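Long-range contacts in vesicular integral-membrane protein VIP36 (Canis lupus familiaris, PDB 2DUR), which acts as a calcium-dependent lectin of the early secretory pathway, binding high-mannose glycans through this lumenal domain in the transport and sorting of glycoproteins: residues T43-S48 / D213-H218; S52-Q57 / D92-G97; H67-V72 / D219-K224; V169-G174 / T195-P200. One frame throughout, in Å; residues are numbered along the deposited sequence.

Contact 1. Residues T43-S48 / D213-H218; sequences TPDERS and DLSDNH. With MAN (alpha-D-mannopyranose), chain C; MAN (alpha-D-mannopyranose), chain B.
Ser215 OG gives its proton to Asp45 OD1 at 2.6 Å, meeting the carboxylate on its anti side, 21° out of the plane. OG sits between its own backbone N and carbonyl carbon (chi1 67°), which sets it facing the Asp45 carboxylate. Asp45, at the centre of an inverse gamma turn, has its other oxygen satisfied by the backbone N of Thr75; Asp45 N donates to a water that in turn donates to Asn217 OD1, whereas Asn217 ND2 is held by the carbonyl of His73. Deeper in, Thr43 OG1 approaches the His218 ring at its edge, in plane, 2.8 Å from ND1; either group could supply the proton. His218 N returns a bond to Thr43 O at 3.2 Å. A second water joins Arg47 NH1 to Asp213 O, past which the arginine's CD runs. That carbonyl belongs to the residue that grips both mannoses: Asp213 N donates to the ring oxygen O5 of the chain C sugar at 2.8 Å, while OD2 receives O1 of that sugar and OD1 receives O6 of the chain B mannose. A carboxylate suits sugar hydroxyls because it can accept from two at once. Leu214 N adds a bond to O6 of the chain C mannose, and Ser48 OG pairs with O4 of the other at 2.6 Å. Asp83, Asn118 and His142 also hydrogen-bond to the mannoses. Asp216, salt-bridged to Arg159, packs on Val72 of strand 64-73, and Thr43 and His218 lie against Ala209 and Thr211 of strand 204-211.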
# COMPACT_ATOMS: atom_id res chain seq x y z
N THR A 43 10.80 -5.77 -6.45
CA THR A 43 11.13 -6.76 -7.49
C THR A 43 11.94 -6.10 -8.59
O THR A 43 11.70 -4.94 -8.90
CB THR A 43 9.88 -7.40 -8.15
OG1 THR A 43 9.21 -6.44 -8.99
CG2 THR A 43 8.91 -7.99 -7.10
N PRO A 44 12.87 -6.86 -9.20
CA PRO A 44 13.44 -6.40 -10.44
C PRO A 44 12.48 -6.71 -11.58
O PRO A 44 11.42 -7.35 -11.37
CB PRO A 44 14.67 -7.27 -10.59
CG PRO A 44 14.25 -8.60 -9.97
CD PRO A 44 13.33 -8.22 -8.86
N ASP A 45 12.86 -6.28 -12.79
CA ASP A 45 12.09 -6.51 -14.00
C ASP A 45 12.39 -7.92 -14.49
O ASP A 45 12.89 -8.12 -15.61
CB ASP A 45 12.44 -5.42 -15.04
CG ASP A 45 11.50 -5.36 -16.22
OD1 ASP A 45 10.50 -6.12 -16.29
OD2 ASP A 45 11.76 -4.50 -17.12
N GLU A 46 12.12 -8.89 -13.63
CA GLU A 46 12.33 -10.30 -13.92
C GLU A 46 11.09 -11.07 -13.49
O GLU A 46 10.31 -10.58 -12.65
CB GLU A 46 13.55 -10.81 -13.15
CG GLU A 46 14.84 -10.15 -13.64
CD GLU A 46 16.05 -10.44 -12.76
OE1 GLU A 46 15.99 -11.34 -11.89
OE2 GLU A 46 17.07 -9.75 -12.96
N ARG A 47 10.94 -12.27 -14.04
CA ARG A 47 9.71 -13.04 -13.84
C ARG A 47 9.71 -13.77 -12.50
O ARG A 47 10.77 -14.08 -11.94
CB ARG A 47 9.53 -14.00 -15.02
CG ARG A 47 9.23 -13.26 -16.29
CD ARG A 47 9.04 -14.17 -17.48
NE ARG A 47 10.24 -14.96 -17.69
CZ ARG A 47 10.34 -15.89 -18.64
NH1 ARG A 47 9.33 -16.12 -19.46
NH2 ARG A 47 11.46 -16.58 -18.76
N SER A 48 8.50 -14.04 -12.01
CA SER A 48 8.28 -14.88 -10.83
C SER A 48 9.06 -14.41 -9.60
O SER A 48 9.78 -15.19 -8.97
CB SER A 48 8.57 -16.36 -11.16
OG SER A 48 7.67 -16.79 -12.17
N ASP A 213 4.46 -14.17 -15.06
CA ASP A 213 4.98 -14.35 -16.43
C ASP A 213 5.36 -12.99 -17.01
O ASP A 213 6.05 -12.94 -18.06
CB ASP A 213 3.92 -14.99 -17.32
CG ASP A 213 3.61 -16.42 -16.91
OD1 ASP A 213 4.50 -17.09 -16.37
OD2 ASP A 213 2.47 -16.85 -17.16
N LEU A 214 4.87 -11.92 -16.37
CA LEU A 214 5.17 -10.52 -16.75
C LEU A 214 5.82 -9.82 -15.59
O LEU A 214 5.62 -10.19 -14.43
CB LEU A 214 3.88 -9.81 -17.15
CG LEU A 214 3.09 -10.44 -18.30
CD1 LEU A 214 1.78 -9.71 -18.52
CD2 LEU A 214 3.95 -10.46 -19.58
N SER A 215 6.61 -8.79 -15.88
CA SER A 215 7.41 -8.21 -14.83
C SER A 215 7.50 -6.68 -14.99
O SER A 215 6.98 -6.11 -15.95
CB SER A 215 8.80 -8.84 -14.81
OG SER A 215 9.52 -8.50 -15.98
N ASP A 216 8.12 -6.08 -13.99
CA ASP A 216 8.42 -4.63 -13.92
C ASP A 216 9.31 -4.43 -12.71
O ASP A 216 9.31 -5.21 -11.74
CB ASP A 216 7.15 -3.78 -13.67
CG ASP A 216 6.61 -3.11 -14.89
OD1 ASP A 216 7.34 -2.84 -15.89
OD2 ASP A 216 5.40 -2.78 -14.85
N ASN A 217 10.07 -3.35 -12.72
CA ASN A 217 10.70 -2.92 -11.49
C ASN A 217 9.62 -2.27 -10.64
O ASN A 217 8.87 -1.44 -11.15
CB ASN A 217 11.75 -1.85 -11.77
CG ASN A 217 12.92 -2.38 -12.57
OD1 ASN A 217 13.72 -3.16 -12.06
ND2 ASN A 217 13.01 -1.93 -13.84
N HIS A 218 9.54 -2.68 -9.38
CA HIS A 218 8.62 -2.05 -8.41
C HIS A 218 9.47 -1.48 -7.28
O HIS A 218 9.93 -2.21 -6.43
CB HIS A 218 7.62 -3.11 -7.88
CG HIS A 218 6.73 -3.68 -8.94
ND1 HIS A 218 6.94 -4.94 -9.49
CD2 HIS A 218 5.61 -3.20 -9.52
CE1 HIS A 218 6.01 -5.17 -10.41
NE2 HIS A 218 5.19 -4.13 -10.44
C1 MAN C . 1.14 -15.58 -14.74
C2 MAN C . 0.36 -15.70 -13.43
C3 MAN C . -0.56 -14.49 -13.24
C4 MAN C . 0.18 -13.16 -13.45
C5 MAN C . 0.76 -13.20 -14.86
C6 MAN C . 1.46 -11.88 -15.21
O1 MAN C . 0.31 -15.96 -15.84
O2 MAN C . 1.29 -15.74 -12.37
O3 MAN C . -1.16 -14.54 -11.96
O4 MAN C . -0.66 -12.04 -13.31
O5 MAN C . 1.69 -14.27 -14.88
O6 MAN C . 2.63 -11.73 -14.44
C1 MAN B . 1.34 -17.05 -11.80
C2 MAN B . 1.69 -16.90 -10.33
C3 MAN B . 3.10 -16.33 -10.21
C4 MAN B . 4.09 -17.17 -11.02
C5 MAN B . 3.61 -17.40 -12.46
C6 MAN B . 4.48 -18.40 -13.23
O2 MAN B . 1.60 -18.18 -9.74
O3 MAN B . 3.46 -16.26 -8.86
O4 MAN B . 5.33 -16.52 -11.01
O5 MAN B . 2.29 -17.91 -12.42
O6 MAN B . 3.88 -18.73 -14.48
O HOH W 1 15.45 -4.97 -12.99
O HOH W 2 6.98 -14.82 -19.83

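Contact 2. Residues S52-Q57 / D92-G97; sequences SIWNHQ and DRLVPG
Asn55 O receives two N-H groups of Arg93, NH2 at 2.9 Å and NE at 3.2 Å; both bonds are weak and bent. The carbonyl lies at the edge of the guanidinium, near its plane, where two donors on one side can share a single oxygen. Trp54 CB covers one face of the guanidinium and His56 O the opposite one. The stronger partner of NH2 is Asp28, in a salt bridge, so the arginine ties its loop to strand 27-31 as well. Its CG stands between the backbone N and the carbonyl carbon (chi1 58°), and the chain bends at chi3, so that the guanidinium comes by Trp54 CB, its plane steeply inclined (72°) to the indole. In this legume-lectin-like beta sandwich, Trp54 belongs to strand 49-55, and the loop 92-97 that follows strand 84-90 of the same sheet folds over its indole. Arg93 CA makes a CH-pi contact, 3.8 Å from the centroid of the six-membered ring, and Leu94 N lies over the same face. A broad flat indole suits such a place, since it can carry backbone as well as side chain. Leu94 CD2 touches Trp54 CD1 at 4.0 Å, while NE1, at the ring's edge, donates to a water that bonds to Val95 O.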
# COMPACT_ATOMS: atom_id res chain seq x y z
N SER A 52 8.83 -7.96 -0.25
CA SER A 52 8.07 -7.09 0.64
C SER A 52 9.00 -6.36 1.59
O SER A 52 10.18 -6.72 1.72
CB SER A 52 7.04 -7.91 1.42
OG SER A 52 7.64 -8.74 2.40
N ILE A 53 8.45 -5.34 2.25
CA ILE A 53 9.10 -4.67 3.38
C ILE A 53 8.03 -4.50 4.45
O ILE A 53 6.84 -4.29 4.15
CB ILE A 53 9.72 -3.28 2.99
CG1 ILE A 53 8.69 -2.33 2.37
CG2 ILE A 53 10.92 -3.45 2.05
CD1 ILE A 53 9.22 -0.90 2.19
N TRP A 54 8.42 -4.67 5.71
CA TRP A 54 7.49 -4.63 6.81
C TRP A 54 8.07 -3.80 7.94
O TRP A 54 9.19 -4.03 8.37
CB TRP A 54 7.12 -6.05 7.27
CG TRP A 54 6.21 -6.70 6.26
CD1 TRP A 54 6.56 -7.57 5.25
CD2 TRP A 54 4.80 -6.50 6.15
NE1 TRP A 54 5.43 -7.94 4.53
CE2 TRP A 54 4.34 -7.28 5.05
CE3 TRP A 54 3.87 -5.73 6.87
CZ2 TRP A 54 2.99 -7.32 4.67
CZ3 TRP A 54 2.51 -5.76 6.49
CH2 TRP A 54 2.09 -6.55 5.38
N ASN A 55 7.29 -2.83 8.42
CA ASN A 55 7.74 -1.93 9.51
C ASN A 55 7.85 -2.74 10.79
O ASN A 55 7.04 -3.63 11.03
CB ASN A 55 6.69 -0.80 9.59
CG ASN A 55 7.12 0.41 10.42
OD1 ASN A 55 6.24 1.03 11.03
ND2 ASN A 55 8.39 0.81 10.38
N HIS A 56 8.88 -2.45 11.60
CA HIS A 56 9.12 -3.19 12.84
C HIS A 56 8.03 -3.03 13.90
O HIS A 56 7.64 -3.99 14.55
CB HIS A 56 10.43 -2.72 13.47
CG HIS A 56 11.64 -3.38 12.90
ND1 HIS A 56 12.80 -3.55 13.63
CD2 HIS A 56 11.89 -3.91 11.68
CE1 HIS A 56 13.70 -4.16 12.89
NE2 HIS A 56 13.18 -4.39 11.70
N GLN A 57 7.58 -1.79 14.10
CA GLN A 57 6.70 -1.47 15.21
C GLN A 57 5.26 -1.32 14.74
O GLN A 57 5.01 -0.64 13.75
CB GLN A 57 7.15 -0.17 15.87
CG GLN A 57 8.51 -0.28 16.59
CD GLN A 57 8.54 -1.42 17.59
OE1 GLN A 57 7.80 -1.42 18.58
NE2 GLN A 57 9.38 -2.42 17.32
N ASP A 92 -0.93 -9.00 10.39
CA ASP A 92 0.24 -9.85 10.23
C ASP A 92 1.25 -9.15 9.33
O ASP A 92 0.91 -8.25 8.55
CB ASP A 92 -0.18 -11.21 9.64
CG ASP A 92 -1.11 -11.99 10.57
OD1 ASP A 92 -1.14 -11.70 11.79
OD2 ASP A 92 -1.83 -12.88 10.10
N ARG A 93 2.50 -9.56 9.47
CA ARG A 93 3.58 -9.01 8.68
C ARG A 93 4.45 -10.18 8.21
O ARG A 93 4.38 -11.28 8.77
CB ARG A 93 4.42 -8.06 9.53
CG ARG A 93 5.00 -8.73 10.75
CD ARG A 93 5.48 -7.74 11.81
NE ARG A 93 6.44 -6.76 11.30
CZ ARG A 93 7.74 -7.01 11.14
NH1 ARG A 93 8.22 -8.21 11.45
NH2 ARG A 93 8.55 -6.08 10.67
N LEU A 94 5.24 -9.90 7.18
CA LEU A 94 6.31 -10.77 6.66
C LEU A 94 5.89 -12.01 5.86
O LEU A 94 6.76 -12.67 5.27
CB LEU A 94 7.35 -11.11 7.75
CG LEU A 94 8.38 -10.01 8.06
CD1 LEU A 94 9.12 -10.27 9.37
CD2 LEU A 94 9.37 -9.81 6.90
N VAL A 95 4.58 -12.29 5.79
CA VAL A 95 4.13 -13.56 5.19
C VAL A 95 3.96 -13.36 3.71
O VAL A 95 3.12 -12.54 3.28
CB VAL A 95 2.81 -14.11 5.83
CG1 VAL A 95 2.55 -15.54 5.36
CG2 VAL A 95 2.83 -14.03 7.36
N PRO A 96 4.75 -14.08 2.90
CA PRO A 96 4.64 -13.94 1.45
C PRO A 96 3.39 -14.67 0.94
O PRO A 96 2.80 -15.49 1.67
CB PRO A 96 5.92 -14.61 0.93
CG PRO A 96 6.28 -15.57 1.96
CD PRO A 96 5.79 -15.07 3.28
N GLY A 97 2.98 -14.34 -0.27
CA GLY A 97 1.79 -14.94 -0.85
C GLY A 97 1.49 -14.38 -2.22
O GLY A 97 2.31 -13.66 -2.81
O HOH W 3 4.69 -10.03 2.64

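Contact 3. Residues H67-V72 / D219-K224; sequences HVHFKV and DIISMK
Val68, Phe70, Ile220 and Met223 form the apolar face of strands 67-72 and 219-224, which run antiparallel, with Ile220 CD1 as the meeting point: it reaches Val68 CG1 and Phe70 CB, each at 4.1 Å. Val68 CG1 also touches Met223 CG. Branched, aromatic and flexible apolar side chains suit this face, which turns into the sandwich, where Val68 meets Leu87 of the other sheet. Phe70 directs its ring away from strand 219-224 onto Leu167, because CG lies between the backbone N and carbonyl carbon (chi1 68°).

Between the faces run the backbone bonds. Their regular alternation is broken by a classic beta bulge, in which Ile221 and Ser222 both stand opposite His69. As a result His69 O accepts twice, from Ile221 N at 2.7 Å and from Ser222 N at 3.3 Å, the second bond lying in the carbonyl plane on a lone pair. On the His69 side, Ile221 lies across the ring with CB 3.8 Å from its centroid, a CH-pi contact, and extends CD1 to Lys71 CB. Asp219, buried, is salt-bridged to Arg41 and hydrogen-bonded to His73.

Farther out the contact becomes polar. Ser222 OG, 3.4 Å from His69 CB, binds two waters: one continues to His67 O, the other to His69 ND1 at 2.9 Å in the plane of the imidazole. The bulge thus places an extra aliphatic residue over the imidazole, while the doubled bond to His69 O keeps the added amide satisfied; Val68, Phe70, Ile220 and Met223 stay on one face despite the register shift.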
# COMPACT_ATOMS: atom_id res chain seq x y z
N HIS A 67 2.51 8.95 2.95
CA HIS A 67 2.89 9.36 1.62
C HIS A 67 3.93 8.42 1.07
O HIS A 67 4.95 8.18 1.71
CB HIS A 67 3.50 10.76 1.63
CG HIS A 67 2.54 11.82 2.05
ND1 HIS A 67 2.91 13.14 2.21
CD2 HIS A 67 1.22 11.76 2.36
CE1 HIS A 67 1.86 13.85 2.59
NE2 HIS A 67 0.82 13.04 2.69
N VAL A 68 3.68 7.89 -0.11
CA VAL A 68 4.61 6.90 -0.69
C VAL A 68 5.16 7.44 -1.97
O VAL A 68 4.42 7.73 -2.89
CB VAL A 68 3.89 5.53 -0.94
CG1 VAL A 68 4.87 4.47 -1.47
CG2 VAL A 68 3.24 5.05 0.33
N HIS A 69 6.48 7.59 -2.03
CA HIS A 69 7.13 7.90 -3.27
C HIS A 69 7.60 6.55 -3.85
O HIS A 69 8.45 5.89 -3.25
CB HIS A 69 8.32 8.83 -2.98
CG HIS A 69 9.13 9.17 -4.19
ND1 HIS A 69 10.33 9.85 -4.10
CD2 HIS A 69 8.93 8.93 -5.50
CE1 HIS A 69 10.82 10.02 -5.31
NE2 HIS A 69 10.00 9.47 -6.18
N PHE A 70 6.99 6.17 -4.96
CA PHE A 70 7.24 4.85 -5.57
C PHE A 70 7.63 5.05 -7.02
O PHE A 70 7.48 6.13 -7.58
CB PHE A 70 5.98 3.98 -5.45
CG PHE A 70 4.83 4.45 -6.29
CD1 PHE A 70 3.96 5.45 -5.80
CD2 PHE A 70 4.61 3.96 -7.59
CE1 PHE A 70 2.90 5.94 -6.60
CE2 PHE A 70 3.55 4.42 -8.39
CZ PHE A 70 2.69 5.44 -7.89
N LYS A 71 8.13 3.99 -7.65
CA LYS A 71 8.37 4.04 -9.08
C LYS A 71 8.12 2.66 -9.67
O LYS A 71 8.75 1.70 -9.24
CB LYS A 71 9.80 4.50 -9.39
CG LYS A 71 9.95 4.93 -10.81
CD LYS A 71 11.38 5.36 -11.11
CE LYS A 71 11.58 5.52 -12.61
NZ LYS A 71 10.86 6.70 -13.20
N VAL A 72 7.20 2.58 -10.62
CA VAL A 72 6.97 1.35 -11.37
C VAL A 72 7.43 1.58 -12.79
O VAL A 72 6.94 2.47 -13.49
CB VAL A 72 5.49 0.91 -11.34
CG1 VAL A 72 5.31 -0.37 -12.15
CG2 VAL A 72 5.06 0.72 -9.87
N ASP A 219 9.68 -0.15 -7.31
CA ASP A 219 10.55 0.50 -6.32
C ASP A 219 9.76 1.35 -5.31
O ASP A 219 8.77 1.98 -5.66
CB ASP A 219 11.55 1.45 -7.00
CG ASP A 219 12.46 0.75 -7.98
OD1 ASP A 219 12.62 -0.48 -7.88
OD2 ASP A 219 13.05 1.45 -8.84
N ILE A 220 10.24 1.36 -4.07
CA ILE A 220 9.74 2.29 -3.03
C ILE A 220 10.92 3.19 -2.68
O ILE A 220 11.93 2.70 -2.18
CB ILE A 220 9.27 1.55 -1.75
CG1 ILE A 220 8.17 0.53 -2.08
CG2 ILE A 220 8.77 2.56 -0.68
CD1 ILE A 220 6.86 1.12 -2.63
N ILE A 221 10.79 4.49 -2.94
CA ILE A 221 11.86 5.44 -2.58
C ILE A 221 11.72 5.87 -1.13
O ILE A 221 12.68 5.88 -0.36
CB ILE A 221 11.91 6.65 -3.51
CG1 ILE A 221 12.33 6.25 -4.93
CG2 ILE A 221 12.90 7.72 -2.96
CD1 ILE A 221 11.22 5.65 -5.82
N SER A 222 10.49 6.23 -0.73
CA SER A 222 10.25 6.58 0.65
C SER A 222 8.81 6.29 1.01
O SER A 222 7.94 6.24 0.13
CB SER A 222 10.54 8.08 0.90
OG SER A 222 9.67 8.88 0.14
N MET A 223 8.59 6.10 2.30
CA MET A 223 7.27 6.04 2.92
C MET A 223 7.35 6.95 4.13
O MET A 223 8.20 6.77 4.99
CB MET A 223 6.97 4.61 3.34
CG MET A 223 6.87 3.69 2.11
SD MET A 223 6.45 2.00 2.53
CE MET A 223 4.77 2.15 3.13
N LYS A 224 6.49 7.96 4.17
CA LYS A 224 6.55 8.96 5.23
C LYS A 224 5.20 9.01 5.88
O LYS A 224 4.21 9.32 5.22
CB LYS A 224 6.94 10.33 4.66
CG LYS A 224 8.38 10.36 4.14
CD LYS A 224 8.67 11.68 3.42
CE LYS A 224 10.08 11.71 2.84
NZ LYS A 224 10.40 13.08 2.33
O HOH W 4 7.23 9.63 0.82
O HOH W 5 11.00 10.70 -1.39

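Contact 4. Residues V169-G174 / T195-P200; sequences VRYSRG and TGVRLP
The tight turn that joins strands 165-172 and 175-181 packs here against the end of strand 189-198, all in the eight-stranded sheet of the lectin sandwich. At the turn, Gly174 O accepts from Val197 N at 3.0 Å, with the amide in the carbonyl plane on a lone pair, and Thr195 CA makes a C-H...O contact with the same oxygen. Gly174 CA answers with a contact of this kind to Val197 O. Glycine suits position 174, since at its backbone angles (phi 82°) a beta carbon would be jammed against the preceding carbonyl oxygen. Gly196 also has a positive phi, and its amide donates to a water that bonds to Arg173 O.

Tyr171 extends toward 195-200, CG being anti to the backbone N (chi1 -179°), and touches it with the far end of its ring and its hydroxyl. The hydroxyl donates to Val197 O at 2.6 Å, from above the carbonyl plane and not along a lone pair, and receives a weak bond from Leu199 N at 3.0 Å. Leu199 CD1 sits almost centrally over one face of the ring, 4.0 Å from its centroid, while Val197 CG1 touches CE1. Beyond them, Leu199 meets Leu109 of the opposing sheet and Val197 meets Leu176. A tyrosine fits here because one side chain serves two chemistries: the ring packs against the valine and the leucine, and the phenol donates to one backbone carbonyl and weakly accepts from a backbone amide where the strand gives way to loop.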
# COMPACT_ATOMS: atom_id res chain seq x y z
N VAL A 169 -2.23 8.02 1.33
CA VAL A 169 -3.32 7.25 1.95
C VAL A 169 -3.57 7.86 3.31
O VAL A 169 -2.71 7.85 4.17
CB VAL A 169 -2.93 5.75 2.13
CG1 VAL A 169 -4.10 5.00 2.76
CG2 VAL A 169 -2.54 5.11 0.76
N ARG A 170 -4.78 8.38 3.49
CA ARG A 170 -5.17 9.08 4.72
C ARG A 170 -6.27 8.29 5.39
O ARG A 170 -7.22 7.88 4.73
CB ARG A 170 -5.68 10.49 4.40
CG ARG A 170 -6.01 11.32 5.65
CD ARG A 170 -6.64 12.67 5.25
NE ARG A 170 -7.01 13.48 6.42
CZ ARG A 170 -8.18 13.44 7.08
NH1 ARG A 170 -9.19 12.64 6.70
NH2 ARG A 170 -8.35 14.24 8.13
N TYR A 171 -6.14 8.07 6.69
CA TYR A 171 -7.18 7.39 7.42
C TYR A 171 -7.47 8.12 8.73
O TYR A 171 -6.58 8.30 9.54
CB TYR A 171 -6.75 5.92 7.68
CG TYR A 171 -7.83 5.16 8.42
CD1 TYR A 171 -9.10 4.97 7.83
CD2 TYR A 171 -7.62 4.70 9.71
CE1 TYR A 171 -10.13 4.29 8.52
CE2 TYR A 171 -8.64 4.03 10.42
CZ TYR A 171 -9.89 3.83 9.81
OH TYR A 171 -10.89 3.18 10.48
N SER A 172 -8.72 8.55 8.91
CA SER A 172 -9.10 9.29 10.12
C SER A 172 -10.60 9.28 10.26
O SER A 172 -11.33 9.61 9.30
CB SER A 172 -8.61 10.75 10.02
OG SER A 172 -9.04 11.50 11.17
N ARG A 173 -11.07 8.91 11.46
CA ARG A 173 -12.50 8.94 11.80
C ARG A 173 -13.35 8.20 10.74
O ARG A 173 -14.44 8.65 10.33
CB ARG A 173 -12.98 10.39 11.98
CG ARG A 173 -12.27 11.10 13.15
CD ARG A 173 -12.85 12.49 13.39
NE ARG A 173 -14.18 12.35 13.99
CZ ARG A 173 -14.43 12.26 15.29
NH1 ARG A 173 -13.45 12.30 16.19
NH2 ARG A 173 -15.69 12.13 15.68
N GLY A 174 -12.83 7.05 10.30
CA GLY A 174 -13.57 6.21 9.37
C GLY A 174 -13.48 6.59 7.92
O GLY A 174 -13.99 5.87 7.07
N THR A 195 -16.14 6.47 3.32
CA THR A 195 -16.30 6.56 4.76
C THR A 195 -16.87 5.23 5.28
O THR A 195 -17.22 4.36 4.49
CB THR A 195 -17.27 7.71 5.15
OG1 THR A 195 -18.50 7.55 4.45
CG2 THR A 195 -16.62 9.08 4.79
N GLY A 196 -16.93 5.12 6.60
CA GLY A 196 -17.47 3.92 7.26
C GLY A 196 -16.46 2.81 7.34
O GLY A 196 -16.82 1.66 7.57
N VAL A 197 -15.19 3.14 7.14
CA VAL A 197 -14.12 2.13 7.21
C VAL A 197 -13.64 1.98 8.65
O VAL A 197 -13.16 2.95 9.24
CB VAL A 197 -12.97 2.50 6.26
CG1 VAL A 197 -11.78 1.58 6.47
CG2 VAL A 197 -13.43 2.52 4.80
N ARG A 198 -13.76 0.77 9.20
CA ARG A 198 -13.38 0.47 10.59
C ARG A 198 -12.09 -0.34 10.61
O ARG A 198 -12.05 -1.43 10.05
CB ARG A 198 -14.49 -0.30 11.33
CG ARG A 198 -15.79 0.47 11.51
CD ARG A 198 -16.87 -0.28 12.35
NE ARG A 198 -16.43 -0.89 13.62
CZ ARG A 198 -16.19 -0.25 14.76
NH1 ARG A 198 -16.30 1.07 14.86
NH2 ARG A 198 -15.82 -0.94 15.83
N LEU A 199 -11.04 0.24 11.18
CA LEU A 199 -9.75 -0.44 11.31
C LEU A 199 -9.22 -0.24 12.72
O LEU A 199 -9.37 0.85 13.29
CB LEU A 199 -8.74 0.16 10.32
CG LEU A 199 -9.04 -0.07 8.83
CD1 LEU A 199 -8.09 0.76 7.96
CD2 LEU A 199 -8.95 -1.54 8.44
N PRO A 200 -8.59 -1.29 13.29
CA PRO A 200 -7.98 -1.13 14.62
C PRO A 200 -6.63 -0.42 14.58
O PRO A 200 -6.01 -0.29 13.51
CB PRO A 200 -7.78 -2.58 15.05
CG PRO A 200 -7.50 -3.30 13.75
CD PRO A 200 -8.44 -2.68 12.78
O HOH W 6 -16.65 7.40 8.79

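From the N terminus, 43-48 opens contact 1, 52-57 follows in contact 2, and 67-72 begins contact 3. Contact 2 closes first, at 92-97, joining an outer part of the seven-stranded sheet to the loop after strand 84-90. Contact 4 then opens and closes between 169 and 200 in the eight-stranded sheet, on the opposite side of the chain's centre from contact 1, nested within the loops of contacts 1 and 3. Contact 1 closes at 213-218 and contact 3 at once after it, both on strand 217-227, so these two cross; contact 2 lies nested in contact 1 and crosses contact 3. Contacts 1 and 3 touch through Val72, while Ile53 meets Met223 between the sheets.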